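Local coordinates for type III secretion system effector protein ExoU (Pseudomonas fluorescens, PDB 4QMK), which is a type III secreted effector, probably a patatin-like phospholipase that binds phosphatidylinositol 4,5-bisphosphate to reach the host plasma membrane, at residues V445-D450 and F472-Q477; S321-S325 and W522-R526; L441-V445 and D463-A469; H199-M203 and H236-I240; F227-E231 and F260-L264. All coordinates share one frame; numbering follows the deposited sequence.

Interaction 1 of 5, residues V445-D450 and F472-Q477; sequences VMAMDD and FRKDAQ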
# COMPACT_ATOMS: atom_id res chain seq x y z
N VAL A 445 -33.41 10.60 26.98
CA VAL A 445 -32.84 9.25 26.99
C VAL A 445 -32.33 8.88 25.61
O VAL A 445 -31.25 8.30 25.49
CB VAL A 445 -33.84 8.20 27.44
CG1 VAL A 445 -33.36 6.81 27.11
CG2 VAL A 445 -34.10 8.34 28.92
N MET A 446 -33.03 9.30 24.57
CA MET A 446 -32.57 9.01 23.19
C MET A 446 -31.25 9.72 22.87
O MET A 446 -30.51 9.29 21.95
CB MET A 446 -33.62 9.43 22.13
CG MET A 446 -34.97 8.75 22.21
SD MET A 446 -35.06 7.09 21.47
CE MET A 446 -34.21 6.16 22.76
N ALA A 447 -30.95 10.80 23.59
CA ALA A 447 -29.68 11.49 23.39
C ALA A 447 -28.49 10.89 24.16
O ALA A 447 -27.39 11.32 23.97
CB ALA A 447 -29.84 12.94 23.77
N MET A 448 -28.71 9.92 25.03
CA MET A 448 -27.64 9.35 25.86
C MET A 448 -27.12 8.07 25.27
O MET A 448 -27.90 7.23 24.82
CB MET A 448 -28.15 9.04 27.26
CG MET A 448 -28.88 10.21 27.87
SD MET A 448 -29.36 10.02 29.60
CE MET A 448 -29.94 8.39 29.52
N ASP A 449 -25.81 7.95 25.19
CA ASP A 449 -25.15 6.71 24.72
C ASP A 449 -25.30 5.64 25.77
O ASP A 449 -25.80 5.91 26.86
CB ASP A 449 -23.65 6.97 24.37
CG ASP A 449 -22.84 7.49 25.55
OD1 ASP A 449 -22.66 6.76 26.54
OD2 ASP A 449 -22.34 8.61 25.47
N ASP A 450 -24.93 4.42 25.45
CA ASP A 450 -25.20 3.30 26.38
C ASP A 450 -24.55 3.48 27.73
O ASP A 450 -25.18 3.27 28.75
CB ASP A 450 -24.80 1.97 25.78
CG ASP A 450 -25.68 1.56 24.60
OD1 ASP A 450 -26.71 2.24 24.31
OD2 ASP A 450 -25.36 0.54 23.93
N PHE A 472 -37.52 0.72 25.88
CA PHE A 472 -37.29 0.82 24.44
C PHE A 472 -35.84 0.61 24.13
O PHE A 472 -35.50 -0.04 23.14
CB PHE A 472 -37.73 2.18 23.88
CG PHE A 472 -37.26 2.41 22.47
CD1 PHE A 472 -37.98 1.94 21.41
CD2 PHE A 472 -36.04 3.06 22.23
CE1 PHE A 472 -37.54 2.14 20.12
CE2 PHE A 472 -35.58 3.24 20.94
CZ PHE A 472 -36.34 2.80 19.87
N ARG A 473 -34.96 1.15 24.97
CA ARG A 473 -33.52 0.99 24.72
C ARG A 473 -33.08 -0.43 24.91
O ARG A 473 -32.26 -0.90 24.13
CB ARG A 473 -32.67 1.93 25.56
CG ARG A 473 -32.72 3.37 25.06
CD ARG A 473 -31.92 3.57 23.78
NE ARG A 473 -30.47 3.56 24.08
CZ ARG A 473 -29.77 4.62 24.47
NH1 ARG A 473 -30.35 5.78 24.60
NH2 ARG A 473 -28.49 4.50 24.73
N LYS A 474 -33.64 -1.16 25.89
CA LYS A 474 -33.25 -2.56 26.06
C LYS A 474 -33.72 -3.34 24.83
O LYS A 474 -32.96 -4.10 24.25
CB LYS A 474 -33.85 -3.19 27.32
CG LYS A 474 -33.02 -4.35 27.80
CD LYS A 474 -33.68 -5.28 28.81
CE LYS A 474 -32.66 -6.36 29.19
NZ LYS A 474 -33.17 -7.48 30.04
N ASP A 475 -34.97 -3.14 24.40
CA ASP A 475 -35.41 -3.87 23.23
C ASP A 475 -34.56 -3.52 22.03
O ASP A 475 -34.25 -4.39 21.24
CB ASP A 475 -36.87 -3.57 22.87
CG ASP A 475 -37.85 -3.99 23.92
OD1 ASP A 475 -37.57 -4.88 24.76
OD2 ASP A 475 -38.93 -3.40 23.90
N ALA A 476 -34.18 -2.25 21.86
CA ALA A 476 -33.37 -1.91 20.70
C ALA A 476 -32.00 -2.52 20.78
O ALA A 476 -31.51 -2.94 19.76
CB ALA A 476 -33.29 -0.40 20.54
N GLN A 477 -31.36 -2.54 21.97
CA GLN A 477 -30.10 -3.28 22.12
C GLN A 477 -30.29 -4.73 21.69
O GLN A 477 -29.43 -5.29 21.04
CB GLN A 477 -29.55 -3.28 23.58
CG GLN A 477 -28.64 -2.10 23.98
CD GLN A 477 -28.84 -1.52 25.43
OE1 GLN A 477 -29.67 -2.00 26.26
NE2 GLN A 477 -28.09 -0.42 25.71

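Interaction 2 of 5, residues S321-S325 and W522-R526; sequences SFPES and WLGKR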
# COMPACT_ATOMS: atom_id res chain seq x y z
N SER A 321 -19.94 6.91 21.38
CA SER A 321 -20.99 7.91 21.62
C SER A 321 -21.76 8.35 20.34
O SER A 321 -21.45 7.93 19.23
CB SER A 321 -20.36 9.11 22.33
OG SER A 321 -21.30 10.16 22.49
N PHE A 322 -22.76 9.23 20.52
CA PHE A 322 -23.76 9.61 19.49
C PHE A 322 -23.48 10.99 18.80
O PHE A 322 -23.68 12.05 19.42
CB PHE A 322 -25.13 9.65 20.20
CG PHE A 322 -25.73 8.28 20.52
CD1 PHE A 322 -24.97 7.09 20.46
CD2 PHE A 322 -27.05 8.20 20.95
CE1 PHE A 322 -25.55 5.87 20.75
CE2 PHE A 322 -27.63 6.97 21.26
CZ PHE A 322 -26.88 5.80 21.16
N PRO A 323 -23.05 10.97 17.53
CA PRO A 323 -22.71 12.23 16.80
C PRO A 323 -23.86 13.26 16.72
O PRO A 323 -23.62 14.47 16.75
CB PRO A 323 -22.34 11.76 15.37
CG PRO A 323 -22.40 10.26 15.38
CD PRO A 323 -23.10 9.80 16.63
N GLU A 324 -25.07 12.73 16.63
CA GLU A 324 -26.32 13.49 16.54
C GLU A 324 -26.71 14.15 17.87
O GLU A 324 -27.45 15.14 17.91
CB GLU A 324 -27.49 12.58 16.01
CG GLU A 324 -27.30 11.04 16.06
CD GLU A 324 -27.85 10.32 17.29
OE1 GLU A 324 -29.07 10.38 17.62
OE2 GLU A 324 -27.06 9.59 17.88
N SER A 325 -26.18 13.62 18.97
CA SER A 325 -26.59 14.10 20.27
C SER A 325 -25.75 15.24 20.83
O SER A 325 -24.54 15.22 20.73
CB SER A 325 -26.52 12.98 21.28
OG SER A 325 -26.81 13.52 22.56
N TRP A 522 -33.48 7.15 14.34
CA TRP A 522 -32.53 6.85 15.40
C TRP A 522 -31.84 5.50 15.19
O TRP A 522 -30.59 5.41 15.21
CB TRP A 522 -33.22 6.94 16.71
CG TRP A 522 -32.34 6.81 17.88
CD1 TRP A 522 -31.81 7.81 18.61
CD2 TRP A 522 -31.99 5.59 18.57
NE1 TRP A 522 -31.11 7.31 19.69
CE2 TRP A 522 -31.21 5.94 19.67
CE3 TRP A 522 -32.32 4.24 18.37
CZ2 TRP A 522 -30.74 5.02 20.54
CZ3 TRP A 522 -31.78 3.28 19.26
CH2 TRP A 522 -31.03 3.68 20.30
N LEU A 523 -32.62 4.47 14.92
CA LEU A 523 -32.07 3.14 14.71
C LEU A 523 -31.19 3.17 13.50
O LEU A 523 -30.19 2.45 13.45
CB LEU A 523 -33.20 2.13 14.48
CG LEU A 523 -34.05 1.93 15.72
CD1 LEU A 523 -35.40 1.45 15.30
CD2 LEU A 523 -33.36 0.96 16.68
N GLY A 524 -31.60 3.95 12.51
CA GLY A 524 -30.79 4.08 11.30
C GLY A 524 -29.40 4.66 11.58
O GLY A 524 -28.41 4.27 10.96
N LYS A 525 -29.32 5.60 12.53
CA LYS A 525 -28.03 6.12 12.96
C LYS A 525 -27.25 5.03 13.60
O LYS A 525 -26.05 4.96 13.43
CB LYS A 525 -28.12 7.22 14.03
CG LYS A 525 -29.04 8.41 13.80
CD LYS A 525 -28.61 9.26 12.69
CE LYS A 525 -29.62 10.38 12.46
NZ LYS A 525 -29.59 11.33 13.58
N ARG A 526 -27.89 4.20 14.42
CA ARG A 526 -27.12 3.13 15.18
C ARG A 526 -26.52 2.15 14.24
O ARG A 526 -25.43 1.64 14.49
CB ARG A 526 -27.97 2.41 16.19
CG ARG A 526 -28.56 3.28 17.30
CD ARG A 526 -27.58 4.09 18.13
NE ARG A 526 -26.75 5.14 17.49
CZ ARG A 526 -27.10 6.41 17.24
NH1 ARG A 526 -26.19 7.25 16.74
NH2 ARG A 526 -28.35 6.84 17.45

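Interaction 3 of 5, residues L441-V445 and D463-A469; sequences LNDAV and DAAGAEA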
# COMPACT_ATOMS: atom_id res chain seq x y z
N LEU A 441 -38.76 13.23 28.77
CA LEU A 441 -37.74 12.36 29.33
C LEU A 441 -37.29 11.36 28.30
O LEU A 441 -36.13 10.99 28.27
CB LEU A 441 -38.26 11.66 30.55
CG LEU A 441 -37.32 10.62 31.15
CD1 LEU A 441 -36.00 11.26 31.54
CD2 LEU A 441 -38.00 10.04 32.37
N ASN A 442 -38.19 10.92 27.44
CA ASN A 442 -37.78 9.94 26.44
C ASN A 442 -36.75 10.52 25.46
O ASN A 442 -35.79 9.86 25.11
CB ASN A 442 -38.97 9.41 25.70
CG ASN A 442 -38.60 8.41 24.65
OD1 ASN A 442 -38.10 7.35 24.96
ND2 ASN A 442 -38.81 8.75 23.41
N ASP A 443 -36.95 11.76 25.00
CA ASP A 443 -36.03 12.41 24.07
C ASP A 443 -34.65 12.64 24.68
O ASP A 443 -33.64 12.53 23.99
CB ASP A 443 -36.61 13.75 23.60
CG ASP A 443 -37.77 13.58 22.67
OD1 ASP A 443 -37.69 12.73 21.76
OD2 ASP A 443 -38.77 14.29 22.84
N ALA A 444 -34.60 12.92 25.97
CA ALA A 444 -33.34 13.03 26.67
C ALA A 444 -32.65 11.66 26.70
O ALA A 444 -31.46 11.56 26.40
CB ALA A 444 -33.57 13.56 28.08
N VAL A 445 -33.41 10.60 26.98
CA VAL A 445 -32.84 9.25 26.99
C VAL A 445 -32.33 8.88 25.61
O VAL A 445 -31.25 8.30 25.49
CB VAL A 445 -33.84 8.20 27.44
CG1 VAL A 445 -33.36 6.81 27.11
CG2 VAL A 445 -34.10 8.34 28.92
N ASP A 463 -39.06 5.99 37.79
CA ASP A 463 -40.02 6.90 37.20
C ASP A 463 -40.73 6.15 36.07
O ASP A 463 -40.07 5.43 35.33
CB ASP A 463 -39.27 8.07 36.61
CG ASP A 463 -40.21 9.13 36.08
OD1 ASP A 463 -40.95 9.73 36.91
OD2 ASP A 463 -40.19 9.38 34.85
N ALA A 464 -42.05 6.31 35.92
CA ALA A 464 -42.81 5.55 34.88
C ALA A 464 -42.36 5.86 33.47
O ALA A 464 -42.03 4.94 32.71
CB ALA A 464 -44.30 5.78 35.01
N ALA A 465 -42.30 7.14 33.11
CA ALA A 465 -41.78 7.53 31.79
C ALA A 465 -40.34 7.10 31.59
O ALA A 465 -39.94 6.75 30.48
CB ALA A 465 -41.88 9.02 31.61
N GLY A 466 -39.56 7.12 32.67
CA GLY A 466 -38.18 6.66 32.61
C GLY A 466 -38.06 5.20 32.30
O GLY A 466 -37.21 4.77 31.56
N ALA A 467 -38.96 4.42 32.87
CA ALA A 467 -38.96 2.98 32.66
C ALA A 467 -39.37 2.58 31.23
O ALA A 467 -38.82 1.66 30.66
CB ALA A 467 -39.85 2.30 33.70
N GLU A 468 -40.35 3.28 30.67
CA GLU A 468 -40.78 3.06 29.29
C GLU A 468 -39.64 3.40 28.35
O GLU A 468 -39.41 2.65 27.40
CB GLU A 468 -42.02 3.93 28.95
CG GLU A 468 -42.60 3.78 27.52
CD GLU A 468 -41.88 4.62 26.43
OE1 GLU A 468 -41.31 5.74 26.68
OE2 GLU A 468 -41.91 4.16 25.27
N ALA A 469 -38.93 4.50 28.62
CA ALA A 469 -37.77 4.87 27.80
C ALA A 469 -36.64 3.84 27.92
O ALA A 469 -36.06 3.44 26.90
CB ALA A 469 -37.26 6.25 28.18

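Interaction 4 of 5, residues H199-M203 and H236-I240; sequences HIAGM and HIPAI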
# COMPACT_ATOMS: atom_id res chain seq x y z
N HIS A 199 5.23 -2.55 27.17
CA HIS A 199 3.79 -2.59 27.39
C HIS A 199 3.19 -3.89 26.92
O HIS A 199 2.43 -4.51 27.63
CB HIS A 199 3.07 -1.38 26.75
CG HIS A 199 3.26 -0.10 27.50
ND1 HIS A 199 2.47 0.26 28.58
CD2 HIS A 199 4.15 0.92 27.34
CE1 HIS A 199 2.87 1.43 29.06
NE2 HIS A 199 3.89 1.85 28.33
N ILE A 200 3.56 -4.33 25.73
CA ILE A 200 3.04 -5.61 25.23
C ILE A 200 3.36 -6.70 26.24
O ILE A 200 2.48 -7.51 26.56
CB ILE A 200 3.61 -5.98 23.85
CG1 ILE A 200 3.08 -5.00 22.82
CG2 ILE A 200 3.21 -7.39 23.45
CD1 ILE A 200 3.69 -5.15 21.43
N ALA A 201 4.60 -6.71 26.77
CA ALA A 201 5.02 -7.73 27.74
C ALA A 201 4.19 -7.71 29.03
O ALA A 201 3.97 -8.76 29.66
CB ALA A 201 6.51 -7.59 28.06
N GLY A 202 3.72 -6.53 29.43
CA GLY A 202 2.91 -6.41 30.63
C GLY A 202 1.54 -7.04 30.51
O GLY A 202 0.84 -7.18 31.49
N MET A 203 1.16 -7.46 29.31
CA MET A 203 -0.16 -8.08 29.13
C MET A 203 -0.19 -9.48 29.79
O MET A 203 0.86 -10.10 30.03
CB MET A 203 -0.52 -8.19 27.65
CG MET A 203 -0.97 -6.92 26.99
SD MET A 203 -1.31 -7.14 25.21
CE MET A 203 -3.05 -7.65 25.13
N HIS A 236 -6.26 -2.85 22.64
CA HIS A 236 -6.02 -3.84 23.69
C HIS A 236 -5.17 -3.35 24.83
O HIS A 236 -5.08 -4.03 25.85
CB HIS A 236 -5.34 -5.10 23.09
CG HIS A 236 -6.04 -5.63 21.87
ND1 HIS A 236 -7.11 -6.50 21.95
CD2 HIS A 236 -5.85 -5.39 20.55
CE1 HIS A 236 -7.54 -6.77 20.73
NE2 HIS A 236 -6.80 -6.11 19.86
N ILE A 237 -4.50 -2.21 24.63
CA ILE A 237 -3.57 -1.63 25.61
C ILE A 237 -3.89 -0.13 25.72
O ILE A 237 -3.51 0.66 24.84
CB ILE A 237 -2.10 -1.81 25.19
CG1 ILE A 237 -1.85 -3.27 24.85
CG2 ILE A 237 -1.16 -1.37 26.31
CD1 ILE A 237 -0.45 -3.57 24.36
N PRO A 238 -4.60 0.25 26.79
CA PRO A 238 -5.00 1.62 27.02
C PRO A 238 -3.86 2.63 27.06
O PRO A 238 -4.09 3.77 26.72
CB PRO A 238 -5.70 1.57 28.36
CG PRO A 238 -6.13 0.15 28.51
CD PRO A 238 -5.08 -0.65 27.84
N ALA A 239 -2.65 2.24 27.46
CA ALA A 239 -1.54 3.19 27.52
C ALA A 239 -1.01 3.61 26.12
O ALA A 239 -0.39 4.65 26.00
CB ALA A 239 -0.40 2.61 28.35
N ILE A 240 -1.20 2.77 25.11
CA ILE A 240 -0.79 3.08 23.76
C ILE A 240 -1.95 3.83 23.05
O ILE A 240 -3.11 3.41 23.12
CB ILE A 240 -0.50 1.84 22.93
CG1 ILE A 240 0.38 0.82 23.66
CG2 ILE A 240 0.17 2.24 21.63
CD1 ILE A 240 1.73 1.35 24.08

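Interaction 5 of 5, residues F227-E231 and F260-L264; sequences FRDLE and FNANL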
# COMPACT_ATOMS: atom_id res chain seq x y z
N PHE A 227 1.63 3.72 12.11
CA PHE A 227 0.38 4.26 12.60
C PHE A 227 -0.65 3.16 12.77
O PHE A 227 -1.43 3.21 13.70
CB PHE A 227 -0.18 5.32 11.61
CG PHE A 227 0.65 6.57 11.52
CD1 PHE A 227 0.46 7.59 12.38
CD2 PHE A 227 1.61 6.71 10.59
CE1 PHE A 227 1.23 8.74 12.33
CE2 PHE A 227 2.39 7.87 10.51
CZ PHE A 227 2.18 8.88 11.37
N ARG A 228 -0.64 2.17 11.89
CA ARG A 228 -1.60 1.07 11.99
C ARG A 228 -1.33 0.23 13.21
O ARG A 228 -2.26 -0.31 13.78
CB ARG A 228 -1.62 0.14 10.75
CG ARG A 228 -2.92 -0.70 10.68
CD ARG A 228 -2.84 -1.98 9.83
NE ARG A 228 -2.59 -1.75 8.40
CZ ARG A 228 -3.51 -1.31 7.52
NH1 ARG A 228 -4.74 -0.99 7.91
NH2 ARG A 228 -3.18 -1.15 6.24
N ASP A 229 -0.06 0.07 13.58
CA ASP A 229 0.26 -0.70 14.76
C ASP A 229 -0.33 -0.04 15.95
O ASP A 229 -0.90 -0.70 16.81
CB ASP A 229 1.77 -0.80 14.99
CG ASP A 229 2.45 -1.68 14.00
OD1 ASP A 229 1.79 -2.61 13.48
OD2 ASP A 229 3.65 -1.43 13.72
N LEU A 230 -0.11 1.27 16.03
CA LEU A 230 -0.62 2.03 17.15
C LEU A 230 -2.13 1.88 17.28
O LEU A 230 -2.61 1.53 18.33
CB LEU A 230 -0.19 3.50 17.02
CG LEU A 230 1.28 3.81 17.37
CD1 LEU A 230 1.54 5.30 17.34
CD2 LEU A 230 1.63 3.31 18.75
N GLU A 231 -2.87 2.08 16.20
CA GLU A 231 -4.33 1.89 16.22
C GLU A 231 -4.73 0.52 16.78
O GLU A 231 -5.57 0.42 17.66
CB GLU A 231 -4.89 2.05 14.81
CG GLU A 231 -6.34 1.63 14.63
CD GLU A 231 -6.65 1.35 13.16
OE1 GLU A 231 -6.23 0.28 12.65
OE2 GLU A 231 -7.32 2.20 12.51
N PHE A 260 -0.37 12.66 8.55
CA PHE A 260 -0.05 11.26 8.65
C PHE A 260 -0.90 10.68 9.77
O PHE A 260 -0.99 11.28 10.82
CB PHE A 260 1.40 11.09 9.03
CG PHE A 260 2.38 11.67 8.04
CD1 PHE A 260 2.70 10.97 6.89
CD2 PHE A 260 3.01 12.82 8.30
CE1 PHE A 260 3.58 11.49 5.97
CE2 PHE A 260 3.91 13.36 7.40
CZ PHE A 260 4.19 12.69 6.23
N ASN A 261 -1.51 9.54 9.55
CA ASN A 261 -2.29 8.82 10.56
C ASN A 261 -2.72 7.43 10.04
O ASN A 261 -2.38 7.05 8.90
CB ASN A 261 -3.51 9.64 10.97
CG ASN A 261 -4.50 9.88 9.81
OD1 ASN A 261 -4.56 9.14 8.80
ND2 ASN A 261 -5.26 10.94 9.94
N ALA A 262 -3.48 6.68 10.82
CA ALA A 262 -3.80 5.30 10.42
C ALA A 262 -4.69 5.21 9.19
O ALA A 262 -4.66 4.22 8.46
CB ALA A 262 -4.42 4.54 11.56
N ASN A 263 -5.48 6.24 8.95
CA ASN A 263 -6.38 6.23 7.82
C ASN A 263 -5.71 6.57 6.46
O ASN A 263 -5.96 5.89 5.46
CB ASN A 263 -7.60 7.10 8.13
CG ASN A 263 -8.52 6.47 9.18
OD1 ASN A 263 -8.22 5.39 9.74
ND2 ASN A 263 -9.64 7.12 9.45
N LEU A 264 -4.82 7.56 6.43
CA LEU A 264 -4.16 7.95 5.17
C LEU A 264 -2.85 7.22 4.88
O LEU A 264 -2.49 7.03 3.70
CB LEU A 264 -3.85 9.44 5.19
CG LEU A 264 -4.97 10.46 5.10
CD1 LEU A 264 -4.62 11.74 5.84
CD2 LEU A 264 -5.28 10.74 3.63
O HOH W 1 -5.73 1.27 9.98

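Interaction 1 of 5, residues V445-D450 and F472-Q477
Arg-473 reaches across from its helix and grips the backbone carbonyl of Met-448 end-on with two nitrogens: NH1 lies 2.9 Å and NH2 2.8 Å from Met-448 O. Both bonds are bent, as they must be when two donors of one guanidinium share one acceptor. NH2 also makes a straighter bond (162°) to Asp-450 OD1 at 2.9 Å, which is a salt bridge almost in the guanidinium plane. NH1 also lies 2.8 Å from Val-445 O, a carbonyl that also accepts from Met-448 N. An arginine suits this place because its flat, multi-donor head can bond to a backbone carbonyl and a carboxylate at once. Two bends in its chain, at chi2 and chi3, bring that head round. The aliphatic part is packed by Met-446, whose CE touches Arg-473 CD at 3.6 Å and Phe-472 CD2 at 3.6 Å, with its sulfur in an oblique Met-aromatic contact to the same ring. Asp-449 OD1 turns elsewhere, capping Met-452 N. Helix 464-491 is thus tied to the junction of helices 441-446 and 450-461, where Leu-453 packs on Arg-473 and Trp-522 of helix 517-526 lies alongside.

Interaction 2 of 5, residues S321-S325 and W522-R526
Glu-324 OE2 receives Arg-526 NH1 at 2.7 Å, a salt bridge whose hydrogen-bond part is weak because the N-H points well off the oxygen (127°). Arg-526 NH2 stands 3.1 Å from the same oxygen, and the carboxylate plane is turned 36° from that of the guanidinium. The head group also lies flat on one face of the Phe-322 ring, centres 3.8 Å apart and planes 9° apart, a stacked cation-pi pair. Bends at chi2 and chi3 fold Arg-526 back to reach this place, and its CD rests 3.5 Å from Phe-322 CZ, so methylene and cation share the aromatic surface. Arginine suits the site because it can stack through its face while its N-H groups still bond to an acid.

Trp-522 meets the ring from another direction, its CZ2 3.7 Å from Phe-322 CE2 in an oblique aromatic pair, and its NE1 is spent on Met-446 O. Lys-525 comes toward Glu-324 from the opposite direction, with NZ 3.4 Å from Glu-324 CG; its charge approaches Glu-324 OE1 at 4.2 Å, beyond a salt bridge, and may add a favourable field.

Phe-322 to Ser-325 form a type I turn, in which Pro-323 provides the restricted phi that the second position needs. Arg-473 of helix 464-491 also touches both Phe-322 and Trp-522. The arrangement is an arginine-aromatic stack combined with a salt bridge, joining a type I turn to helix 517-526; the turn precedes strand 332-337 of the mixed sheet, consistent with a patatin-like core.

Interaction 3 of 5, residues L441-V445 and D463-A469
Leu-441 holds CG trans to its backbone nitrogen (chi1 175°), which sends CD2 onto the start of the neighbouring helix, while the same first rotamer in Asn-442 lays its amide against Ala-469. The motif is a helix pair crossing at -40°, with an N-cap at the beginning of the second helix. Asp-463 is that cap: its OD2 accepts from Gly-466 N at 3.2 Å. Leu-441 CD2 packs against this bond, 3.3 Å from Gly-466 N and 3.4 Å from Asp-463 OD2, so a methyl lies beside the polar pair. The segment axes approach to 9.1 Å, with the small Gly-466 and Ala-469 at the interface, and the CA atoms of Asn-442 and Ala-469 are 5.2 Å apart.

Several of the polar atoms have partners outside the pair. Asp-463 OD1 forms a salt bridge with Arg-51, and Arg-515 NH1 donates to Asn-442 OD1 while also pairing with Glu-468 OE2, so one cation bridges acceptors on the two helices. Leu-441 and Ala-444 also pack on Val-57 of strand 57-61. Farther along the interface, Val-445 straddles a methyl: its CG2 lies 3.9 Å and its CG1 4.1 Å from Ala-469 CB.

Interaction 4 of 5, residues H199-M203 and H236-I240
His-199 and the turn of Ala-239 and Ile-240 meet through two methyls set against different parts of the imidazole. Ala-239 CB lies 3.5 Å from CE1 of His-199, near the outer part of the ring, whereas Ile-240 CD1 sits at the ring's root, 4.0 Å from His-199 CG. The bend at chi2 of Ile-240 (-59°) turns CD1 to that root, and the two side chains meet at a slant.

Ile-237 is built differently. Its chain is extended at chi2 (177°), and it drives CD1 forward at about a right angle to both Ile-200 and Met-203, reaching Ile-200 CG1 at 4.1 Å and Met-203 SD at 3.8 Å. Met-203 runs straight as far as its sulfur and then turns at chi3, which sets CE 4.0 Å from His-236 CB; the imidazole of His-236 leads off to Glu-211. Branched isoleucines suit the buried side of the turn, while flexible methionine can follow their shape where the helix has ended. The type I turn from Ile-237 to Ile-240 presents these groups together, with Pro-238 at its second position and Ile-240 N bonded to Ile-237 O.

The two segments are therefore joined by van der Waals packing. The directional bond of His-199 is made elsewhere, from NE2 to Gly-116 O, which probably keeps a proton on that nitrogen and fixes the rotation of the ring against the two methyls.

Interaction 5 of 5, residues F227-E231 and F260-L264
Phe-227, at the start of helix 227-236, lays one ring face over the backbone just where edge strand 254-260 runs out into an Asx motif. Asn-261 N stands 3.9 Å above the plane of the Phe-227 ring, over its centre, and Asn-261 CA is 3.5 Å from Phe-227 CD1. The far end of the ring is tight, with CZ of Phe-227 3.3 Å from Phe-260 CB. A flat aromatic suits this place because its face can lie against peptide backbone.

One helical turn on, Glu-231 extends past Ala-262, its OE2 3.8 Å from Ala-262 CB. A water donates to Glu-231 OE1 at 2.9 Å and, weakly, to Ala-262 O, a solvent link between helix and loop.

Further out, Phe-260 is bonded through its backbone to Ile-245 of the adjacent antiparallel strand 242-251, and Ala-273 of helix 270-278 packs on both phenylalanines. This fits the layered alpha/beta architecture expected of a patatin-like domain. Asn-261 probably helps to set the loop's path: ND2 donates to Asn-244 OD1, and its OD1 accepts from Leu-264 N at 2.9 Å, with an N-H...O angle of 168° and the donor nearly in line with the side-chain C=O.

Interactions 1 and 3 are buried, share Val-445 and both use helices 441-446 and 464-491: in interaction 3 the pair packs largely through apolar groups and small residues, whereas in interaction 1 an arginine bonds to a carbonyl and an acid. Interaction 2, partly buried, touches interaction 1 through Ser-325 OG with Ala-447 O; its charge rests on an aromatic face. Interactions 4 and 5 lie within the patatin-like range, their centres about 17 Å apart, and meet where Ile-240 packs on Leu-230. Both are partly buried and dominated by apolar contact, in contrast to the ionic chemistry of interactions 1 and 2.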